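Local coordinates for putative Glycosidase (Bacteroides thetaiotaomicron, PDB 3R67), which is a putative glycosidase of the beta-fructosidase clan, probably a five-bladed beta-propeller, its precise function not established, at residues Phe9-Trp14 with Thr255-Leu260; Asp91-Asn96 with Lys334-Tyr339; Phe208-Thr213 with Gly228-Val233. One frame throughout, in Å; residues are numbered along the deposited sequence.

Interaction 1: Phe9-Trp14 with Thr255-Leu260; sequences FPDWAW and TDKGIL
Trp-12 and Trp-14 of the N-terminal segment 9-14 take Leu-260 between them, at the start of a strand of the all-beta, propeller-like fold where the chain turns from strand 245-255 into 258-266. With CG opposite the backbone N (chi1 -177°), each leucine methyl serves one indole. CD2 sits over a face of Trp-14, 3.6 Å from the centroid of its five-membered ring and 12° off the normal, a CH-pi contact. CD1 meets the Trp-12 rim near the ring plane, 3.5 Å from CZ3. Thr-255 CG2 comes obliquely to Trp-14 CZ2 at 3.6 Å. At the exposed end, Lys-257 lays its CG against Trp-12 CB, and NZ makes a weak salt bridge to Asp-11 OD2 at 3.4 Å.

Behind this layer, Trp-12 NE1 donates a hydrogen bond to Asp-299 OD2 and the Trp-14 ring stacks on Tyr-351. The type I turn from Thr-255 to Gly-258 is tied by Thr-255: OG1 accepts from Lys-257 N in an ST turn and donates to Gly-258 O at 2.8 Å, reaching that oxygen from the face opposite Thr-255 N. One water joins the segments by donating to Trp-12 O at 2.6 Å and to Thr-255 OG1 at 2.7 Å.

Interaction 2: Asp91-Asn96 with Lys334-Tyr339; sequences DGLHFN and KWYLYY
Tyr-338 OH donates a hydrogen bond to Gly-92 O at 2.7 Å. The hydroxyl lies in the carbonyl plane on a lone pair, with a C=O...O angle of 116°, and the accepting oxygen lies near the plane of the phenol ring, at its edge. The bond satisfies the carbonyl of Gly-92, a buried residue.

Aromatic and apolar contacts fill in around it. Tyr-336, two residues back along the strand and on the same side, turns one ring face to Gly-92 CA, while Leu-93 CD2 reaches the ring edge near its plane, 3.7 Å from CE2. Phe-95 comes to Tyr-338 from the opposite direction; its CZ is 3.6 Å from Tyr-338 CE1, and the ring planes stand at 85° with centroids 5.8 Å apart, an oblique meeting. In both tyrosines CG is anti to the carbonyl carbon (chi1 near -60°), and both rings extend from the strand toward the loop.

The contact joins two antiparallel sheets of the propeller-like fold: 334-339 belongs to the central strand of a three-stranded sheet, and 91-96 links strands 82-89 and 96-97 of another. Val-63 and Val-65 of strand 62-70 touch both Phe-95 and Tyr-338.

Hydrogen bonds within the loop set its shape. Asp-91 OD1 takes Leu-93 N at 2.8 Å from above the carboxylate plane, closing an Asx turn, and His-94 N at 2.9 Å on its syn lone pair. Ser-89 OG accepts a hydrogen bond from Gly-92 N.

Interaction 3: Phe208-Thr213 with Gly228-Val233; sequences FVNVAT and GDFLKV
Strand 210-214, in the curled mixed sheet of this propeller-like fold, is crossed at Val-209 and Asn-210 by the loop that leads from strand 221-222 toward 245-255; the touching parts run 94° apart. Two hydrogen bonds fasten the crossing. Val-233 N donates to Val-209 O at 2.9 Å. Asn-210 ND2 donates to Leu-231 O at 2.7 Å, with an N-H...O angle of 172°; the acceptor is in the amide plane, and the donor sits on a lone pair in the carbonyl plane. With CG anti to the backbone N (chi1 175°), the asparagine swings its amide toward the loop.

Around these bonds the side chains divide in two groups. Phe-208 carries Lys-232 over one face: CE lies 3.7 Å above the ring centre in a CH-pi contact, and NZ, 4.5 Å from the centroid, makes an off-centre cation-pi contact. The edge of the same ring receives Phe-230 CD2, 3.7 Å from CZ, and Phe-230 in turn stacks on Phe-172. In the other group Val-233 meets two valines of the opposing segment, CG2 approaching Val-209 CG1 and CG1 approaching Val-211 CG2, each at 3.9 Å. Beyond the two segments, Asn-210 ND2 also donates to Met-223 O and its OD1 accepts from Trp-204 NE1; with both ends bonded, the rotation of the amide would be fixed, while the lysine, an exposed residue, is held by methylene packing and the off-centre cation-pi contact.

In the fold
Interaction 2 is the buried one of the three, and aromatic rings with a tyrosine hydroxyl bond to a backbone carbonyl carry it between two separate antiparallel sheets. Interactions 1 and 3 are only partly buried and reach the same mixed sheet, one at the turn into strand 258-266 and the other at strand 210-214; both put a lysine at their exposed side, paired weakly with a carboxylate in the first and laid on a ring in the third. Interactions 1 and 2 touch directly, Trp-14 CH2 packing 3.4 Å from Trp-335 CE2, so the N-terminal segment also meets the sheet of interaction 2. Interaction 3 lies across the chain's centre from interaction 2, their centres about 31 Å apart.

Interaction 1: Phe9-Trp14 with Thr255-Leu260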
loop_
_atom_site.group_PDB
_atom_site.type_symbol
_atom_site.label_atom_id
_atom_site.label_comp_id
_atom_site.label_asym_id
_atom_site.label_seq_id
_atom_site.Cartn_x
_atom_site.Cartn_y
_atom_site.Cartn_z
ATOM N N PHE A 9 -3.796 19.130 -14.726
ATOM C CA PHE A 9 -4.263 18.798 -13.385
ATOM C C PHE A 9 -4.005 19.997 -12.465
ATOM O O PHE A 9 -3.101 20.783 -12.776
ATOM C CB PHE A 9 -3.549 17.532 -12.851
ATOM C CG PHE A 9 -3.772 16.210 -13.542
ATOM C CD1 PHE A 9 -4.786 15.357 -13.131
ATOM C CD2 PHE A 9 -2.901 15.769 -14.530
ATOM C CE1 PHE A 9 -4.968 14.118 -13.742
ATOM C CE2 PHE A 9 -3.063 14.514 -15.122
ATOM C CZ PHE A 9 -4.103 13.701 -14.731
ATOM N N PRO A 10 -4.687 20.166 -11.311
ATOM C CA PRO A 10 -4.367 21.323 -10.446
ATOM C C PRO A 10 -2.912 21.260 -9.971
ATOM O O PRO A 10 -2.362 20.174 -9.854
ATOM C CB PRO A 10 -5.364 21.205 -9.290
ATOM C CG PRO A 10 -5.904 19.822 -9.372
ATOM C CD PRO A 10 -5.813 19.382 -10.775
ATOM N N ASP A 11 -2.279 22.413 -9.751
ATOM C CA ASP A 11 -0.858 22.511 -9.424
ATOM C C ASP A 11 -0.514 21.846 -8.067
ATOM O O ASP A 11 0.668 21.570 -7.848
ATOM C CB ASP A 11 -0.383 23.975 -9.408
ATOM C CG ASP A 11 -0.972 24.801 -8.293
ATOM O OD1 ASP A 11 -2.209 25.011 -8.297
ATOM O OD2 ASP A 11 -0.205 25.218 -7.397
ATOM N N TRP A 12 -1.507 21.542 -7.186
ATOM C CA TRP A 12 -1.221 20.833 -5.919
ATOM C C TRP A 12 -0.887 19.333 -6.164
ATOM O O TRP A 12 -0.308 18.677 -5.293
ATOM C CB TRP A 12 -2.391 20.937 -4.916
ATOM C CG TRP A 12 -3.721 20.408 -5.389
ATOM C CD1 TRP A 12 -4.762 21.143 -5.855
ATOM C CD2 TRP A 12 -4.173 19.043 -5.382
ATOM N NE1 TRP A 12 -5.837 20.332 -6.121
ATOM C CE2 TRP A 12 -5.490 19.033 -5.879
ATOM C CE3 TRP A 12 -3.590 17.820 -5.009
ATOM C CZ2 TRP A 12 -6.226 17.849 -6.040
ATOM C CZ3 TRP A 12 -4.314 16.651 -5.192
ATOM C CH2 TRP A 12 -5.621 16.674 -5.684
ATOM N N ALA A 13 -1.308 18.790 -7.317
ATOM C CA ALA A 13 -1.141 17.375 -7.658
ATOM C C ALA A 13 0.245 17.071 -8.162
ATOM O O ALA A 13 0.852 17.869 -8.872
ATOM C CB ALA A 13 -2.156 16.980 -8.725
ATOM N N TRP A 14 0.730 15.892 -7.817
ATOM C CA TRP A 14 1.998 15.308 -8.302
ATOM C C TRP A 14 1.650 14.367 -9.440
ATOM O O TRP A 14 1.534 13.161 -9.231
ATOM C CB TRP A 14 2.747 14.601 -7.164
ATOM C CG TRP A 14 3.208 15.467 -6.033
ATOM C CD1 TRP A 14 2.989 16.805 -5.858
ATOM C CD2 TRP A 14 3.966 15.035 -4.902
ATOM N NE1 TRP A 14 3.578 17.235 -4.693
ATOM C CE2 TRP A 14 4.183 16.169 -4.083
ATOM C CE3 TRP A 14 4.477 13.791 -4.496
ATOM C CZ2 TRP A 14 4.928 16.107 -2.897
ATOM C CZ3 TRP A 14 5.185 13.726 -3.304
ATOM C CH2 TRP A 14 5.392 14.873 -2.513
ATOM N N THR A 255 2.393 18.421 2.141
ATOM C CA THR A 255 2.973 19.311 1.130
ATOM C C THR A 255 2.708 20.757 1.549
ATOM O O THR A 255 2.007 20.984 2.537
ATOM C CB THR A 255 2.414 19.007 -0.274
ATOM O OG1 THR A 255 1.075 19.504 -0.377
ATOM C CG2 THR A 255 2.520 17.522 -0.668
ATOM N N ASP A 256 3.229 21.736 0.783
ATOM C CA ASP A 256 3.008 23.158 1.054
ATOM C C ASP A 256 1.501 23.534 0.892
ATOM O O ASP A 256 1.077 24.543 1.456
ATOM C CB ASP A 256 3.888 24.040 0.125
ATOM C CG ASP A 256 3.727 23.806 -1.377
ATOM O OD1 ASP A 256 3.513 22.637 -1.783
ATOM O OD2 ASP A 256 3.924 24.771 -2.157
ATOM N N LYS A 257 0.708 22.708 0.167
ATOM C CA LYS A 257 -0.720 22.971 -0.097
ATOM C C LYS A 257 -1.685 22.205 0.839
ATOM O O LYS A 257 -2.882 22.480 0.829
ATOM C CB LYS A 257 -1.075 22.586 -1.543
ATOM C CG LYS A 257 -0.256 23.260 -2.642
ATOM C CD LYS A 257 -0.436 24.740 -2.747
ATOM C CE LYS A 257 0.338 25.188 -3.961
ATOM N NZ LYS A 257 0.114 26.605 -4.286
ATOM N N GLY A 258 -1.169 21.250 1.595
ATOM C CA GLY A 258 -1.955 20.395 2.469
ATOM C C GLY A 258 -1.459 18.961 2.418
ATOM O O GLY A 258 -0.390 18.691 1.852
ATOM N N ILE A 259 -2.228 18.026 3.011
ATOM C CA ILE A 259 -1.863 16.610 3.052
ATOM C C ILE A 259 -2.269 15.967 1.746
ATOM O O ILE A 259 -3.461 15.946 1.402
ATOM C CB ILE A 259 -2.498 15.888 4.279
ATOM C CG1 ILE A 259 -1.979 16.495 5.602
ATOM C CG2 ILE A 259 -2.230 14.361 4.225
ATOM C CD1 ILE A 259 -2.725 16.049 6.872
ATOM N N LEU A 260 -1.287 15.410 1.024
ATOM C CA LEU A 260 -1.544 14.744 -0.248
ATOM C C LEU A 260 -1.720 13.240 -0.036
ATOM O O LEU A 260 -0.845 12.564 0.506
ATOM C CB LEU A 260 -0.408 15.023 -1.247
ATOM C CG LEU A 260 -0.552 14.460 -2.659
ATOM C CD1 LEU A 260 -1.786 15.007 -3.366
ATOM C CD2 LEU A 260 0.690 14.724 -3.481
HETATM O O HOH W 1 0.583 19.738 -3.053
HETATM O O HOH W 2 2.948 20.466 -3.769
#

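Interaction 2: Asp91-Asn96 with Lys334-Tyr339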
loop_
_atom_site.group_PDB
_atom_site.type_symbol
_atom_site.label_atom_id
_atom_site.label_comp_id
_atom_site.label_asym_id
_atom_site.label_seq_id
_atom_site.Cartn_x
_atom_site.Cartn_y
_atom_site.Cartn_z
ATOM N N ASP A 91 19.866 3.321 -6.358
ATOM C CA ASP A 91 19.345 4.458 -7.136
ATOM C C ASP A 91 17.790 4.527 -7.156
ATOM O O ASP A 91 17.235 5.571 -7.516
ATOM C CB ASP A 91 19.858 4.407 -8.591
ATOM C CG ASP A 91 19.501 3.184 -9.434
ATOM O OD1 ASP A 91 18.783 2.296 -8.930
ATOM O OD2 ASP A 91 19.948 3.115 -10.603
ATOM N N GLY A 92 17.120 3.447 -6.774
ATOM C CA GLY A 92 15.659 3.397 -6.770
ATOM C C GLY A 92 15.088 2.786 -8.036
ATOM O O GLY A 92 13.863 2.636 -8.149
ATOM N N LEU A 93 15.976 2.396 -8.995
ATOM C CA LEU A 93 15.587 1.855 -10.300
ATOM C C LEU A 93 16.046 0.412 -10.487
ATOM O O LEU A 93 15.257 -0.410 -10.966
ATOM C CB LEU A 93 16.174 2.712 -11.436
ATOM C CG LEU A 93 15.872 4.212 -11.486
ATOM C CD1 LEU A 93 16.622 4.867 -12.635
ATOM C CD2 LEU A 93 14.395 4.482 -11.612
ATOM N N HIS A 94 17.320 0.105 -10.153
ATOM C CA HIS A 94 17.840 -1.252 -10.287
ATOM C C HIS A 94 17.902 -1.917 -8.915
ATOM O O HIS A 94 18.530 -1.407 -7.994
ATOM C CB HIS A 94 19.207 -1.299 -10.977
ATOM C CG HIS A 94 19.709 -2.709 -11.090
ATOM N ND1 HIS A 94 19.235 -3.573 -12.074
ATOM C CD2 HIS A 94 20.577 -3.381 -10.303
ATOM C CE1 HIS A 94 19.844 -4.729 -11.854
ATOM N NE2 HIS A 94 20.659 -4.662 -10.802
ATOM N N PHE A 95 17.252 -3.060 -8.798
ATOM C CA PHE A 95 17.103 -3.761 -7.537
ATOM C C PHE A 95 17.736 -5.124 -7.509
ATOM O O PHE A 95 17.741 -5.838 -8.514
ATOM C CB PHE A 95 15.594 -3.942 -7.256
ATOM C CG PHE A 95 14.936 -2.678 -6.761
ATOM C CD1 PHE A 95 14.539 -1.681 -7.656
ATOM C CD2 PHE A 95 14.729 -2.473 -5.403
ATOM C CE1 PHE A 95 13.973 -0.490 -7.189
ATOM C CE2 PHE A 95 14.156 -1.286 -4.941
ATOM C CZ PHE A 95 13.777 -0.303 -5.835
ATOM N N ASN A 96 18.258 -5.484 -6.320
ATOM C CA ASN A 96 18.753 -6.814 -5.957
ATOM C C ASN A 96 17.759 -7.401 -4.986
ATOM O O ASN A 96 16.984 -6.647 -4.399
ATOM C CB ASN A 96 20.167 -6.810 -5.414
ATOM C CG ASN A 96 21.198 -6.600 -6.485
ATOM O OD1 ASN A 96 21.337 -7.406 -7.418
ATOM N ND2 ASN A 96 21.981 -5.550 -6.345
ATOM N N LYS A 334 14.253 13.149 -6.007
ATOM C CA LYS A 334 13.157 12.699 -6.867
ATOM C C LYS A 334 12.233 11.804 -6.064
ATOM O O LYS A 334 12.676 11.218 -5.084
ATOM C CB LYS A 334 13.673 11.968 -8.128
ATOM C CG LYS A 334 14.444 12.846 -9.093
ATOM C CD LYS A 334 14.879 12.042 -10.288
ATOM C CE LYS A 334 15.668 12.862 -11.274
ATOM N NZ LYS A 334 16.124 12.036 -12.423
ATOM N N TRP A 335 10.958 11.701 -6.478
ATOM C CA TRP A 335 9.969 10.826 -5.860
ATOM C C TRP A 335 9.799 9.576 -6.691
ATOM O O TRP A 335 9.588 9.662 -7.908
ATOM C CB TRP A 335 8.627 11.538 -5.671
ATOM C CG TRP A 335 8.672 12.595 -4.610
ATOM C CD1 TRP A 335 8.910 13.927 -4.782
ATOM C CD2 TRP A 335 8.472 12.397 -3.201
ATOM N NE1 TRP A 335 8.864 14.574 -3.567
ATOM C CE2 TRP A 335 8.597 13.659 -2.579
ATOM C CE3 TRP A 335 8.192 11.265 -2.398
ATOM C CZ2 TRP A 335 8.452 13.828 -1.188
ATOM C CZ3 TRP A 335 8.048 11.434 -1.020
ATOM C CH2 TRP A 335 8.156 12.703 -0.434
ATOM N N TYR A 336 9.925 8.408 -6.033
ATOM C CA TYR A 336 9.812 7.084 -6.650
ATOM C C TYR A 336 8.553 6.415 -6.147
ATOM O O TYR A 336 8.391 6.230 -4.945
ATOM C CB TYR A 336 11.069 6.233 -6.352
ATOM C CG TYR A 336 12.316 6.804 -6.987
ATOM C CD1 TYR A 336 12.994 7.872 -6.405
ATOM C CD2 TYR A 336 12.812 6.289 -8.179
ATOM C CE1 TYR A 336 14.126 8.415 -6.995
ATOM C CE2 TYR A 336 13.960 6.812 -8.765
ATOM C CZ TYR A 336 14.609 7.884 -8.174
ATOM O OH TYR A 336 15.726 8.434 -8.755
ATOM N N LEU A 337 7.645 6.104 -7.072
ATOM C CA LEU A 337 6.339 5.494 -6.797
ATOM C C LEU A 337 6.378 4.028 -7.218
ATOM O O LEU A 337 6.604 3.734 -8.398
ATOM C CB LEU A 337 5.237 6.287 -7.549
ATOM C CG LEU A 337 3.768 5.905 -7.281
ATOM C CD1 LEU A 337 3.374 6.189 -5.835
ATOM C CD2 LEU A 337 2.843 6.684 -8.181
ATOM N N TYR A 338 6.187 3.117 -6.251
ATOM C CA TYR A 338 6.241 1.674 -6.490
ATOM C C TYR A 338 4.834 1.113 -6.495
ATOM O O TYR A 338 4.000 1.505 -5.674
ATOM C CB TYR A 338 7.131 0.975 -5.449
ATOM C CG TYR A 338 8.545 1.499 -5.532
ATOM C CD1 TYR A 338 9.456 0.963 -6.433
ATOM C CD2 TYR A 338 8.937 2.612 -4.797
ATOM C CE1 TYR A 338 10.749 1.470 -6.539
ATOM C CE2 TYR A 338 10.232 3.115 -4.877
ATOM C CZ TYR A 338 11.125 2.562 -5.771
ATOM O OH TYR A 338 12.379 3.108 -5.892
ATOM N N TYR A 339 4.550 0.253 -7.485
ATOM C CA TYR A 339 3.190 -0.227 -7.653
ATOM C C TYR A 339 3.130 -1.641 -8.223
ATOM O O TYR A 339 4.072 -2.123 -8.861
ATOM C CB TYR A 339 2.406 0.738 -8.585
ATOM C CG TYR A 339 2.993 0.943 -9.961
ATOM C CD1 TYR A 339 3.941 1.937 -10.198
ATOM C CD2 TYR A 339 2.537 0.207 -11.052
ATOM C CE1 TYR A 339 4.447 2.171 -11.480
ATOM C CE2 TYR A 339 3.031 0.434 -12.338
ATOM C CZ TYR A 339 3.987 1.418 -12.545
ATOM O OH TYR A 339 4.451 1.663 -13.812
#

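Interaction 3: Phe208-Thr213 with Gly228-Val233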
loop_
_atom_site.group_PDB
_atom_site.type_symbol
_atom_site.label_atom_id
_atom_site.label_comp_id
_atom_site.label_asym_id
_atom_site.label_seq_id
_atom_site.Cartn_x
_atom_site.Cartn_y
_atom_site.Cartn_z
ATOM N N PHE A 208 -14.226 2.799 0.906
ATOM C CA PHE A 208 -14.301 4.214 1.296
ATOM C C PHE A 208 -13.084 4.510 2.128
ATOM O O PHE A 208 -12.433 3.575 2.580
ATOM C CB PHE A 208 -15.618 4.571 2.049
ATOM C CG PHE A 208 -15.878 3.695 3.251
ATOM C CD1 PHE A 208 -15.302 3.988 4.483
ATOM C CD2 PHE A 208 -16.695 2.575 3.149
ATOM C CE1 PHE A 208 -15.514 3.162 5.585
ATOM C CE2 PHE A 208 -16.910 1.744 4.254
ATOM C CZ PHE A 208 -16.323 2.043 5.464
ATOM N N VAL A 209 -12.787 5.787 2.366
ATOM C CA VAL A 209 -11.614 6.157 3.148
ATOM C C VAL A 209 -12.090 6.700 4.493
ATOM O O VAL A 209 -12.906 7.620 4.554
ATOM C CB VAL A 209 -10.693 7.163 2.403
ATOM C CG1 VAL A 209 -9.501 7.559 3.256
ATOM C CG2 VAL A 209 -10.223 6.602 1.061
ATOM N N ASN A 210 -11.573 6.100 5.566
ATOM C CA ASN A 210 -11.801 6.545 6.936
ATOM C C ASN A 210 -10.492 7.138 7.450
ATOM O O ASN A 210 -9.440 6.888 6.866
ATOM C CB ASN A 210 -12.321 5.381 7.824
ATOM C CG ASN A 210 -12.483 5.701 9.302
ATOM O OD1 ASN A 210 -11.769 5.180 10.151
ATOM N ND2 ASN A 210 -13.344 6.635 9.637
ATOM N N VAL A 211 -10.552 7.941 8.515
ATOM C CA VAL A 211 -9.361 8.507 9.146
ATOM C C VAL A 211 -9.278 7.926 10.548
ATOM O O VAL A 211 -10.274 7.905 11.271
ATOM C CB VAL A 211 -9.330 10.062 9.143
ATOM C CG1 VAL A 211 -8.120 10.600 9.915
ATOM C CG2 VAL A 211 -9.355 10.615 7.717
ATOM N N ALA A 212 -8.109 7.387 10.901
ATOM C CA ALA A 212 -7.859 6.833 12.229
ATOM C C ALA A 212 -6.704 7.571 12.879
ATOM O O ALA A 212 -5.847 8.107 12.165
ATOM C CB ALA A 212 -7.571 5.341 12.140
ATOM N N THR A 213 -6.681 7.616 14.229
ATOM C CA THR A 213 -5.604 8.280 14.965
ATOM C C THR A 213 -4.988 7.310 15.986
ATOM O O THR A 213 -5.608 6.314 16.374
ATOM C CB THR A 213 -6.087 9.571 15.652
ATOM O OG1 THR A 213 -6.989 9.278 16.718
ATOM C CG2 THR A 213 -6.706 10.568 14.683
ATOM N N GLY A 228 -22.092 6.978 15.385
ATOM C CA GLY A 228 -21.125 5.943 15.747
ATOM C C GLY A 228 -20.622 5.118 14.570
ATOM O O GLY A 228 -19.945 4.104 14.759
ATOM N N ASP A 229 -20.945 5.551 13.344
ATOM C CA ASP A 229 -20.514 4.915 12.101
ATOM C C ASP A 229 -19.208 5.526 11.644
ATOM O O ASP A 229 -18.916 6.656 12.029
ATOM C CB ASP A 229 -21.602 5.078 11.020
ATOM C CG ASP A 229 -22.950 4.507 11.416
ATOM O OD1 ASP A 229 -22.979 3.396 12.007
ATOM O OD2 ASP A 229 -23.980 5.155 11.116
ATOM N N PHE A 230 -18.426 4.816 10.819
ATOM C CA PHE A 230 -17.170 5.381 10.335
ATOM C C PHE A 230 -17.345 6.700 9.621
ATOM O O PHE A 230 -18.273 6.861 8.822
ATOM C CB PHE A 230 -16.431 4.452 9.359
ATOM C CG PHE A 230 -15.948 3.131 9.882
ATOM C CD1 PHE A 230 -15.065 3.073 10.956
ATOM C CD2 PHE A 230 -16.242 1.955 9.207
ATOM C CE1 PHE A 230 -14.592 1.850 11.422
ATOM C CE2 PHE A 230 -15.731 0.740 9.643
ATOM C CZ PHE A 230 -14.907 0.694 10.751
ATOM N N LEU A 231 -16.422 7.621 9.878
ATOM C CA LEU A 231 -16.340 8.875 9.151
ATOM C C LEU A 231 -15.776 8.563 7.760
ATOM O O LEU A 231 -14.725 7.920 7.664
ATOM C CB LEU A 231 -15.474 9.871 9.935
ATOM C CG LEU A 231 -15.303 11.251 9.341
ATOM C CD1 LEU A 231 -16.612 12.030 9.375
ATOM C CD2 LEU A 231 -14.245 12.020 10.102
ATOM N N LYS A 232 -16.510 8.909 6.702
ATOM C CA LYS A 232 -16.099 8.642 5.324
ATOM C C LYS A 232 -15.633 9.956 4.673
ATOM O O LYS A 232 -16.459 10.799 4.321
ATOM C CB LYS A 232 -17.258 7.996 4.550
ATOM C CG LYS A 232 -17.721 6.666 5.121
ATOM C CD LYS A 232 -18.865 6.095 4.306
ATOM C CE LYS A 232 -19.281 4.728 4.790
ATOM N NZ LYS A 232 -20.353 4.162 3.929
ATOM N N VAL A 233 -14.323 10.157 4.556
ATOM C CA VAL A 233 -13.789 11.419 4.040
ATOM C C VAL A 233 -13.685 11.365 2.495
ATOM O O VAL A 233 -13.649 12.411 1.850
ATOM C CB VAL A 233 -12.432 11.798 4.685
ATOM C CG1 VAL A 233 -12.601 12.009 6.180
ATOM C CG2 VAL A 233 -11.323 10.776 4.398
#